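Local coordinates for protein CT263 (PDB 4QAS) that probably hydrolyses the N-glycosidic bond of a futalosine-type nucleoside, as an MTAN-like nucleosidase of the chlamydial futalosine pathway to menaquinone, at residues Ala190-Pro193 / Ile194-Ser197; Gln173-Leu176 / Lys177-Val181; Phe13-Pro16 / Ala17-Ala20; Ser29-Lys32 / Glu33-Thr37. The protein carries 1 engineered substitution. All coordinates share one frame; numbering follows the deposited sequence. Where two conformers were deposited one is given.

Contact 1 of 4, residues Ala190-Pro193 / Ile194-Ser197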
loop_
_atom_site.group_PDB
_atom_site.type_symbol
_atom_site.label_atom_id
_atom_site.label_comp_id
_atom_site.label_asym_id
_atom_site.label_seq_id
_atom_site.Cartn_x
_atom_site.Cartn_y
_atom_site.Cartn_z
ATOM N N ALA A 190 3.965 1.326 6.007
ATOM C CA ALA A 190 4.528 2.583 6.481
ATOM C C ALA A 190 5.016 3.468 5.343
ATOM O O ALA A 190 4.970 4.704 5.460
ATOM C CB ALA A 190 5.678 2.295 7.432
ATOM N N ILE A 191 5.496 2.872 4.244
ATOM C CA ILE A 191 5.998 3.659 3.115
ATOM C C ILE A 191 4.867 4.399 2.418
ATOM O O ILE A 191 5.037 5.547 1.972
ATOM C CB ILE A 191 6.788 2.745 2.162
ATOM C CG1 ILE A 191 8.129 2.398 2.822
ATOM C CG2 ILE A 191 6.974 3.427 0.791
ATOM C CD1 ILE A 191 8.903 1.321 2.151
ATOM N N PHE A 192 3.706 3.771 2.291
ATOM C CA PHE A 192 2.676 4.370 1.457
ATOM C C PHE A 192 2.301 5.788 1.861
ATOM O O PHE A 192 2.227 6.650 0.974
ATOM C CB PHE A 192 1.442 3.477 1.364
ATOM C CG PHE A 192 0.408 4.074 0.503
ATOM C CD1 PHE A 192 0.528 4.015 -0.874
ATOM C CD2 PHE A 192 -0.619 4.803 1.051
ATOM C CE1 PHE A 192 -0.413 4.630 -1.687
ATOM C CE2 PHE A 192 -1.551 5.404 0.255
ATOM C CZ PHE A 192 -1.452 5.322 -1.112
ATOM N N PRO A 193 1.997 6.098 3.126
ATOM C CA PRO A 193 1.581 7.481 3.418
ATOM C C PRO A 193 2.678 8.502 3.187
ATOM O O PRO A 193 2.372 9.673 2.920
ATOM C CB PRO A 193 1.124 7.425 4.885
ATOM C CG PRO A 193 1.747 6.214 5.448
ATOM C CD PRO A 193 1.844 5.217 4.298
ATOM N N ILE A 194 3.945 8.093 3.258
ATOM C CA ILE A 194 5.030 9.007 2.919
ATOM C C ILE A 194 4.982 9.341 1.438
ATOM O O ILE A 194 4.989 10.514 1.048
ATOM C CB ILE A 194 6.394 8.426 3.308
ATOM C CG1 ILE A 194 6.377 7.935 4.754
ATOM C CG2 ILE A 194 7.462 9.505 3.077
ATOM C CD1 ILE A 194 7.625 7.158 5.127
ATOM N N TYR A 195 4.948 8.307 0.586
ATOM C CA TYR A 195 4.803 8.532 -0.848
ATOM C C TYR A 195 3.605 9.427 -1.133
ATOM O O TYR A 195 3.694 10.387 -1.911
ATOM C CB TYR A 195 4.659 7.183 -1.560
ATOM C CG TYR A 195 3.745 7.224 -2.756
ATOM C CD1 TYR A 195 4.197 7.675 -3.997
ATOM C CD2 TYR A 195 2.419 6.825 -2.649
ATOM C CE1 TYR A 195 3.348 7.720 -5.102
ATOM C CE2 TYR A 195 1.572 6.864 -3.735
ATOM C CZ TYR A 195 2.031 7.314 -4.962
ATOM O OH TYR A 195 1.170 7.335 -6.024
ATOM N N SER A 196 2.474 9.140 -0.492
ATOM C CA SER A 196 1.254 9.893 -0.736
ATOM C C SER A 196 1.428 11.369 -0.402
ATOM O O SER A 196 0.902 12.232 -1.097
ATOM C CB SER A 196 0.135 9.264 0.089
ATOM O OG SER A 196 -1.108 9.799 -0.283
ATOM N N SER A 197 2.180 11.670 0.656
ATOM C CA SER A 197 2.368 13.057 1.079
ATOM C C SER A 197 3.056 13.904 0.014
ATOM O O SER A 197 2.892 15.130 0.005
ATOM C CB SER A 197 3.211 13.090 2.354
ATOM O OG SER A 197 2.577 12.406 3.422
#
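Phe192 and Tyr195 pair their rings one turn apart on the side of helix 180-197 that faces the second subunit. The two rings meet obliquely, with planes inclined at 51° and centroids 5.5 Å apart. The closest touch is Phe192 CE1 on Tyr195 CE2 at 3.6 Å, with CE1 arriving at the edge of the tyrosine ring, near its plane; Tyr195 has a second conformer, and this touch holds for one of the two. Phe192 carries CG anti to its backbone N (chi1 -179°), which swings the ring alongside the helix to where Tyr195 rises.

This is the last stretch of the C-terminal helix that packs against the central mixed sheet of the MTAN-like fold. Across the subunit interface Phe192 meets Phe192 of the second subunit edge-to-face, while Tyr195 does the same with Phe26 of its own chain.

The isoleucines pack along the helix: Ile194 lays CG1 and CD1 over Ala190 O, CG1 at 3.6 Å from that oxygen, and the apolar part is the contact of both Ile191 and Ile194 with Ile161 in the sheet.

Among the polar contacts, Pro193 has no N-H to give to the preceding turn, and the helix kinks there. Beyond it Tyr195 N binds Ile191 O at 3.1 Å and 170°, and Ser196 N binds Phe192 O at 2.9 Å. Pro193 O receives Ser197 N at 3.0 Å; a second bond, from Ser197 OG on the opposite face of the carbonyl plane, is doubtful because that hydroxyl has two conformers.

Contact 2 of 4, residues Gln173-Leu176 / Lys177-Val181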
loop_
_atom_site.group_PDB
_atom_site.type_symbol
_atom_site.label_atom_id
_atom_site.label_comp_id
_atom_site.label_asym_id
_atom_site.label_seq_id
_atom_site.Cartn_x
_atom_site.Cartn_y
_atom_site.Cartn_z
ATOM N N GLN A 173 15.841 -16.170 16.677
ATOM C CA GLN A 173 16.037 -16.046 15.235
ATOM C C GLN A 173 14.913 -16.704 14.437
ATOM O O GLN A 173 14.632 -16.281 13.313
ATOM C CB GLN A 173 17.381 -16.649 14.818
ATOM C CG GLN A 173 18.598 -15.994 15.458
ATOM C CD GLN A 173 18.685 -14.505 15.174
ATOM O OE1 GLN A 173 18.643 -14.065 14.016
ATOM N NE2 GLN A 173 18.781 -13.710 16.238
ATOM N N ASP A 174 14.257 -17.722 14.982
ATOM C CA ASP A 174 13.229 -18.423 14.222
ATOM C C ASP A 174 12.080 -17.500 13.852
ATOM O O ASP A 174 11.492 -17.635 12.769
ATOM C CB ASP A 174 12.696 -19.605 15.031
ATOM C CG ASP A 174 13.576 -20.834 14.924
ATOM O OD1 ASP A 174 14.185 -21.040 13.854
ATOM O OD2 ASP A 174 13.663 -21.595 15.913
ATOM N N PHE A 175 11.755 -16.544 14.716
ATOM C CA PHE A 175 10.663 -15.632 14.404
ATOM C C PHE A 175 10.966 -14.818 13.149
ATOM O O PHE A 175 10.093 -14.623 12.292
ATOM C CB PHE A 175 10.373 -14.703 15.577
ATOM C CG PHE A 175 9.103 -13.935 15.420
ATOM C CD1 PHE A 175 7.902 -14.475 15.841
ATOM C CD2 PHE A 175 9.098 -12.688 14.830
ATOM C CE1 PHE A 175 6.721 -13.766 15.690
ATOM C CE2 PHE A 175 7.922 -11.999 14.656
ATOM C CZ PHE A 175 6.737 -12.527 15.098
ATOM N N LEU A 176 12.203 -14.334 13.018
ATOM C CA LEU A 176 12.622 -13.647 11.800
ATOM C C LEU A 176 12.497 -14.562 10.594
ATOM O O LEU A 176 11.932 -14.180 9.566
ATOM C CB LEU A 176 14.070 -13.177 11.976
ATOM C CG LEU A 176 14.787 -12.662 10.719
ATOM C CD1 LEU A 176 14.081 -11.471 10.083
ATOM C CD2 LEU A 176 16.222 -12.306 11.072
ATOM N N LYS A 177 12.979 -15.795 10.721
ATOM C CA LYS A 177 12.928 -16.738 9.614
ATOM C C LYS A 177 11.501 -16.961 9.131
ATOM O O LYS A 177 11.271 -17.125 7.929
ATOM C CB LYS A 177 13.542 -18.057 10.066
ATOM C CG LYS A 177 13.398 -19.193 9.061
ATOM C CD LYS A 177 13.943 -20.503 9.607
ATOM C CE LYS A 177 13.922 -21.596 8.549
ATOM N NZ LYS A 177 14.587 -22.839 9.024
ATOM N N ASN A 178 10.534 -16.983 10.048
ATOM C CA ASN A 178 9.178 -17.417 9.745
ATOM C C ASN A 178 8.203 -16.284 9.472
ATOM O O ASN A 178 7.051 -16.558 9.116
ATOM C CB ASN A 178 8.626 -18.254 10.895
ATOM C CG ASN A 178 9.343 -19.571 11.058
ATOM O OD1 ASN A 178 9.816 -20.161 10.089
ATOM N ND2 ASN A 178 9.434 -20.036 12.297
ATOM N N ASN A 179 8.622 -15.034 9.618
ATOM C CA ASN A 179 7.694 -13.910 9.519
ATOM C C ASN A 179 8.104 -12.861 8.486
ATOM O O ASN A 179 7.659 -11.714 8.562
ATOM C CB ASN A 179 7.468 -13.298 10.901
ATOM C CG ASN A 179 6.611 -14.177 11.762
ATOM O OD1 ASN A 179 5.385 -14.151 11.655
ATOM N ND2 ASN A 179 7.240 -15.002 12.585
ATOM N N LYS A 180 8.925 -13.231 7.518
ATOM C CA LYS A 180 9.427 -12.232 6.579
ATOM C C LYS A 180 8.329 -11.567 5.760
ATOM O O LYS A 180 8.422 -10.366 5.497
ATOM C CB LYS A 180 10.503 -12.806 5.681
ATOM C CG LYS A 180 11.768 -13.122 6.463
ATOM C CD LYS A 180 12.910 -13.579 5.585
ATOM C CE LYS A 180 14.095 -13.995 6.445
ATOM N NZ LYS A 180 14.976 -14.972 5.763
ATOM N N VAL A 181 7.266 -12.278 5.406
ATOM C CA VAL A 181 6.187 -11.640 4.646
ATOM C C VAL A 181 5.468 -10.603 5.504
ATOM O O VAL A 181 5.260 -9.459 5.067
ATOM C CB VAL A 181 5.223 -12.684 4.058
ATOM C CG1 VAL A 181 3.989 -11.999 3.437
ATOM C CG2 VAL A 181 5.946 -13.485 2.976
#
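Gln173 O accepts from Lys177 N at 3.1 Å, a regular helical bond that is the last undisturbed one before the helix 173-178 gives out. Asn178 N is already shared, bonding to Asp174 O at 3.0 Å and only weakly to Phe175 O, and Asn179 N reaches Leu176 O in a weak bond of 3.4 Å. At Asn179 the backbone leaves helical geometry, and a new helix starts at Lys180.

The side chain of Asn179 bridges back across the break. Its ND2 donates to Phe175 O at 2.9 Å and 163°, on a lone pair in the carbonyl plane, with the oxygen lying in the amide's own plane as well. The same nitrogen sits 3.2 Å above the centre of the Phe175 ring, the amide and ring planes being 21° apart, so that the amide stacks on the ring while one of its N-H bonds points to the carbonyl.

The arrangement is a helix-to-helix junction: Asn179 holds the N-cap position of helix 180-197, yet its side chain makes no capping bond and binds back to the preceding helix 173-178. On the other side of the junction Lys180, extended beyond CG, passes over the carbonyl of Leu176, with CG 3.3 Å from Leu176 O. Leu176 and Lys180 both rest on Phe77 of the sheet, and Gln173 NE2 is held by Thr169 O.

Contact 3 of 4, residues Phe13-Pro16 / Ala17-Ala20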
loop_
_atom_site.group_PDB
_atom_site.type_symbol
_atom_site.label_atom_id
_atom_site.label_comp_id
_atom_site.label_asym_id
_atom_site.label_seq_id
_atom_site.Cartn_x
_atom_site.Cartn_y
_atom_site.Cartn_z
ATOM N N PHE A 13 16.415 -0.987 0.432
ATOM C CA PHE A 13 16.223 -2.169 1.257
ATOM C C PHE A 13 17.515 -2.966 1.279
ATOM O O PHE A 13 18.285 -2.960 0.329
ATOM C CB PHE A 13 15.129 -3.053 0.668
ATOM C CG PHE A 13 13.773 -2.416 0.655
ATOM C CD1 PHE A 13 12.936 -2.518 1.757
ATOM C CD2 PHE A 13 13.319 -1.720 -0.465
ATOM C CE1 PHE A 13 11.684 -1.946 1.745
ATOM C CE2 PHE A 13 12.073 -1.139 -0.464
ATOM C CZ PHE A 13 11.270 -1.253 0.626
ATOM N N ALA A 14 17.759 -3.655 2.391
ATOM C CA ALA A 14 18.972 -4.443 2.521
ATOM C C ALA A 14 18.920 -5.720 1.705
ATOM O O ALA A 14 19.949 -6.165 1.203
ATOM C CB ALA A 14 19.248 -4.790 3.996
ATOM N N ASP A 15 17.743 -6.325 1.570
ATOM C CA ASP A 15 17.656 -7.610 0.897
ATOM C C ASP A 15 16.280 -7.766 0.268
ATOM O O ASP A 15 15.374 -6.956 0.500
ATOM C CB ASP A 15 18.004 -8.777 1.839
ATOM C CG ASP A 15 17.100 -8.847 3.052
ATOM O OD1 ASP A 15 15.869 -8.706 2.908
ATOM O OD2 ASP A 15 17.621 -9.043 4.183
ATOM N N PRO A 16 16.104 -8.783 -0.577
ATOM C CA PRO A 16 14.815 -8.917 -1.279
ATOM C C PRO A 16 13.628 -9.168 -0.374
ATOM O O PRO A 16 12.519 -8.712 -0.692
ATOM C CB PRO A 16 15.045 -10.128 -2.182
ATOM C CG PRO A 16 16.504 -10.116 -2.459
ATOM C CD PRO A 16 17.122 -9.678 -1.158
ATOM N N ALA A 17 13.816 -9.888 0.735
ATOM C CA ALA A 17 12.699 -10.149 1.637
ATOM C C ALA A 17 12.162 -8.857 2.202
ATOM O O ALA A 17 10.944 -8.677 2.325
ATOM C CB ALA A 17 13.129 -11.088 2.762
ATOM N N GLU A 18 13.040 -7.932 2.561
ATOM C CA GLU A 18 12.553 -6.670 3.087
ATOM C C GLU A 18 11.733 -5.934 2.039
ATOM O O GLU A 18 10.732 -5.309 2.371
ATOM C CB GLU A 18 13.711 -5.780 3.541
ATOM C CG GLU A 18 14.456 -6.235 4.816
ATOM C CD GLU A 18 15.580 -5.297 5.233
ATOM O OE1 GLU A 18 16.017 -4.447 4.417
ATOM O OE2 GLU A 18 16.082 -5.407 6.369
ATOM N N ALA A 19 12.212 -5.928 0.795
ATOM C CA ALA A 19 11.629 -5.140 -0.282
ATOM C C ALA A 19 10.329 -5.706 -0.817
ATOM O O ALA A 19 9.574 -4.953 -1.451
ATOM C CB ALA A 19 12.640 -5.031 -1.409
ATOM N N ALA A 20 10.063 -6.995 -0.609
ATOM C CA ALA A 20 9.080 -7.697 -1.439
ATOM C C ALA A 20 7.710 -7.018 -1.439
ATOM O O ALA A 20 7.109 -6.811 -2.502
ATOM C CB ALA A 20 8.977 -9.147 -0.979
HETATM O O HOH W 1 17.684 -7.593 6.633
#
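Phe13, the last residue of strand 7-13, carries Ala19 over one face of its ring. Ala19 CA stands 3.5 Å from the ring centroid, almost on the normal, in a CH-pi contact, and Ala19 CB adds a touch of 3.5 Å to Phe13 CD2. Next along the chain, Ala14 gives its N-H to Glu18 OE1 at 2.8 Å, met nearly head-on to the C-O bond. The glutamate chain runs extended (chi2 -179°), which lets it span back from the first helical turn to the strand end.

Asp15 is the N-cap of helix 16-25, where the chain passes from strand to helix. With CG lodged between its backbone N and carbonyl carbon (chi1 59°), OD1 takes Glu18 N at 3.0 Å and 160°. A full capping box would return the bond from Glu18 to Asp15 N; here it goes one residue earlier, to Ala14, and Asp15 N is buried without a partner. A water donates to both Asp15 OD2 (2.8 Å) and Glu18 OE2 (2.7 Å), bridging the two carboxylates, and Glu18 OE2 also accepts from Phe77 N. Pro16, which has no N-H to give, takes the first helical position after the N-cap.

Contact 4 of 4, residues Ser29-Lys32 / Glu33-Thr37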
loop_
_atom_site.group_PDB
_atom_site.type_symbol
_atom_site.label_atom_id
_atom_site.label_comp_id
_atom_site.label_asym_id
_atom_site.label_seq_id
_atom_site.Cartn_x
_atom_site.Cartn_y
_atom_site.Cartn_z
ATOM N N SER A 29 8.810 -1.336 -12.757
ATOM C CA SER A 29 9.491 -2.017 -13.843
ATOM C C SER A 29 10.984 -2.005 -13.553
ATOM O O SER A 29 11.475 -1.163 -12.798
ATOM C CB SER A 29 9.205 -1.339 -15.181
ATOM O OG SER A 29 9.616 0.014 -15.161
ATOM N N LEU A 30 11.680 -2.997 -14.093
ATOM C CA LEU A 30 13.137 -3.026 -14.054
ATOM C C LEU A 30 13.644 -2.188 -15.212
ATOM O O LEU A 30 13.263 -2.427 -16.356
ATOM C CB LEU A 30 13.624 -4.464 -14.207
ATOM C CG LEU A 30 15.124 -4.668 -14.011
ATOM C CD1 LEU A 30 15.498 -4.400 -12.562
ATOM C CD2 LEU A 30 15.543 -6.069 -14.428
ATOM N N ASN A 31 14.490 -1.206 -14.927
ATOM C CA ASN A 31 15.049 -0.369 -15.974
ATOM C C ASN A 31 16.319 -1.010 -16.530
ATOM O O ASN A 31 16.772 -2.062 -16.078
ATOM C CB ASN A 31 15.264 1.053 -15.452
ATOM C CG ASN A 31 16.255 1.123 -14.309
ATOM O OD1 ASN A 31 17.100 0.243 -14.138
ATOM N ND2 ASN A 31 16.166 2.179 -13.518
ATOM N N LYS A 32 16.924 -0.346 -17.502
ATOM C CA LYS A 32 18.105 -0.913 -18.144
ATOM C C LYS A 32 19.335 -0.859 -17.244
ATOM O O LYS A 32 20.348 -1.493 -17.574
ATOM C CB LYS A 32 18.378 -0.212 -19.481
ATOM C CG LYS A 32 18.667 1.266 -19.345
ATOM C CD LYS A 32 19.031 1.885 -20.681
ATOM C CE LYS A 32 19.372 3.355 -20.523
ATOM N NZ LYS A 32 19.753 3.979 -21.815
ATOM N N GLU A 33 19.279 -0.096 -16.154
ATOM C CA GLU A 33 20.321 -0.065 -15.129
ATOM C C GLU A 33 20.144 -1.143 -14.067
ATOM O O GLU A 33 20.903 -1.169 -13.092
ATOM C CB GLU A 33 20.370 1.314 -14.459
ATOM C CG GLU A 33 20.809 2.445 -15.381
ATOM C CD GLU A 33 19.699 2.953 -16.287
ATOM O OE1 GLU A 33 18.517 2.915 -15.881
ATOM O OE2 GLU A 33 20.017 3.400 -17.410
ATOM N N ASN A 34 19.130 -1.994 -14.195
ATOM C CA ASN A 34 18.988 -3.174 -13.356
ATOM C C ASN A 34 18.443 -2.842 -11.973
ATOM O O ASN A 34 18.755 -3.541 -10.997
ATOM C CB ASN A 34 20.324 -3.920 -13.248
ATOM C CG ASN A 34 20.151 -5.391 -12.963
ATOM O OD1 ASN A 34 19.034 -5.890 -12.891
ATOM N ND2 ASN A 34 21.268 -6.102 -12.823
ATOM N N PHE A 35 17.623 -1.794 -11.850
ATOM C CA PHE A 35 16.905 -1.549 -10.602
ATOM C C PHE A 35 15.468 -1.138 -10.907
ATOM O O PHE A 35 15.105 -0.909 -12.054
ATOM C CB PHE A 35 17.643 -0.586 -9.648
ATOM C CG PHE A 35 17.744 0.829 -10.136
ATOM C CD1 PHE A 35 18.807 1.232 -10.934
ATOM C CD2 PHE A 35 16.792 1.770 -9.775
ATOM C CE1 PHE A 35 18.904 2.544 -11.373
ATOM C CE2 PHE A 35 16.882 3.075 -10.197
ATOM C CZ PHE A 35 17.940 3.469 -11.004
ATOM N N TYR A 36 14.646 -1.055 -9.857
ATOM C CA TYR A 36 13.209 -0.875 -10.043
ATOM C C TYR A 36 12.807 0.586 -10.027
ATOM O O TYR A 36 13.312 1.377 -9.231
ATOM C CB TYR A 36 12.414 -1.541 -8.935
ATOM C CG TYR A 36 12.755 -2.959 -8.683
ATOM C CD1 TYR A 36 12.145 -3.957 -9.395
ATOM C CD2 TYR A 36 13.656 -3.311 -7.685
ATOM C CE1 TYR A 36 12.434 -5.284 -9.150
ATOM C CE2 TYR A 36 13.953 -4.629 -7.431
ATOM C CZ TYR A 36 13.338 -5.609 -8.170
ATOM O OH TYR A 36 13.638 -6.927 -7.910
ATOM N N THR A 37 11.856 0.932 -10.892
ATOM C CA THR A 37 11.423 2.315 -11.019
ATOM C C THR A 37 9.931 2.364 -11.305
ATOM O O THR A 37 9.375 1.479 -11.965
ATOM C CB THR A 37 12.205 3.001 -12.142
ATOM O OG1 THR A 37 11.936 4.410 -12.123
ATOM C CG2 THR A 37 11.848 2.415 -13.517
HETATM O O HOH W 2 7.352 1.406 -13.923
#
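Asn31 and Phe35 close the hairpin formed by strands 29-30 and 36-40, and the asparagine side chain ties the turn together. Its OD1 accepts from Phe35 N at 3.1 Å and 174°, with the donor above the amide plane, and takes a weak bond from Glu33 N. Its ND2 stands 3.3 Å above the centre of the Phe35 ring, the amide turned almost perpendicular to it (89°). The backbone adds Asn31 N to Phe35 O at 3.0 Å and Asn34 N to Asn31 O, the latter closing a type I turn. With Asn34 in a left-handed conformation, this is a type I turn followed by a G1 beta bulge; beyond it Ser29 and Thr37 form a hydrogen-bonded antiparallel pair.

Glu33 folds back at chi2 (80°), crossing the Asn31 amide with OE1 3.3 Å from Asn31 CG. Its OE2 lies alongside the extended Lys32, 3.2 Å from Lys32 CE, though the ammonium is too far for a salt bridge. On the face shared with Tyr36, Leu30 CD1 presses 3.4 Å from Asn34 C. Backbone bonds thus set this exposed hairpin, and the Asn31 carboxamide, bonded through OD1 and with ND2 over the Phe35 ring, is probably held in one orientation.

In the fold
Contacts 1 and 3 are the partly buried ones, and they meet where Ile191 packs on Phe13; contacts 2 and 4 lie on the surface. Helix 180-197 runs from contact 2 to contact 1, whose centres are about 25 Å apart, and Lys180 of contact 2 also touches Ala17 of contact 3. The chemistry follows the setting. At the subunit interface contact 1 relies on aromatic rings, and contact 3, at the end of a central strand, combines a ring face with carboxylates bonded to backbone N-H groups. In the two surface contacts one asparagine both bonds a backbone group and covers a phenylalanine ring, its amide stacked in contact 2 and upright in contact 4.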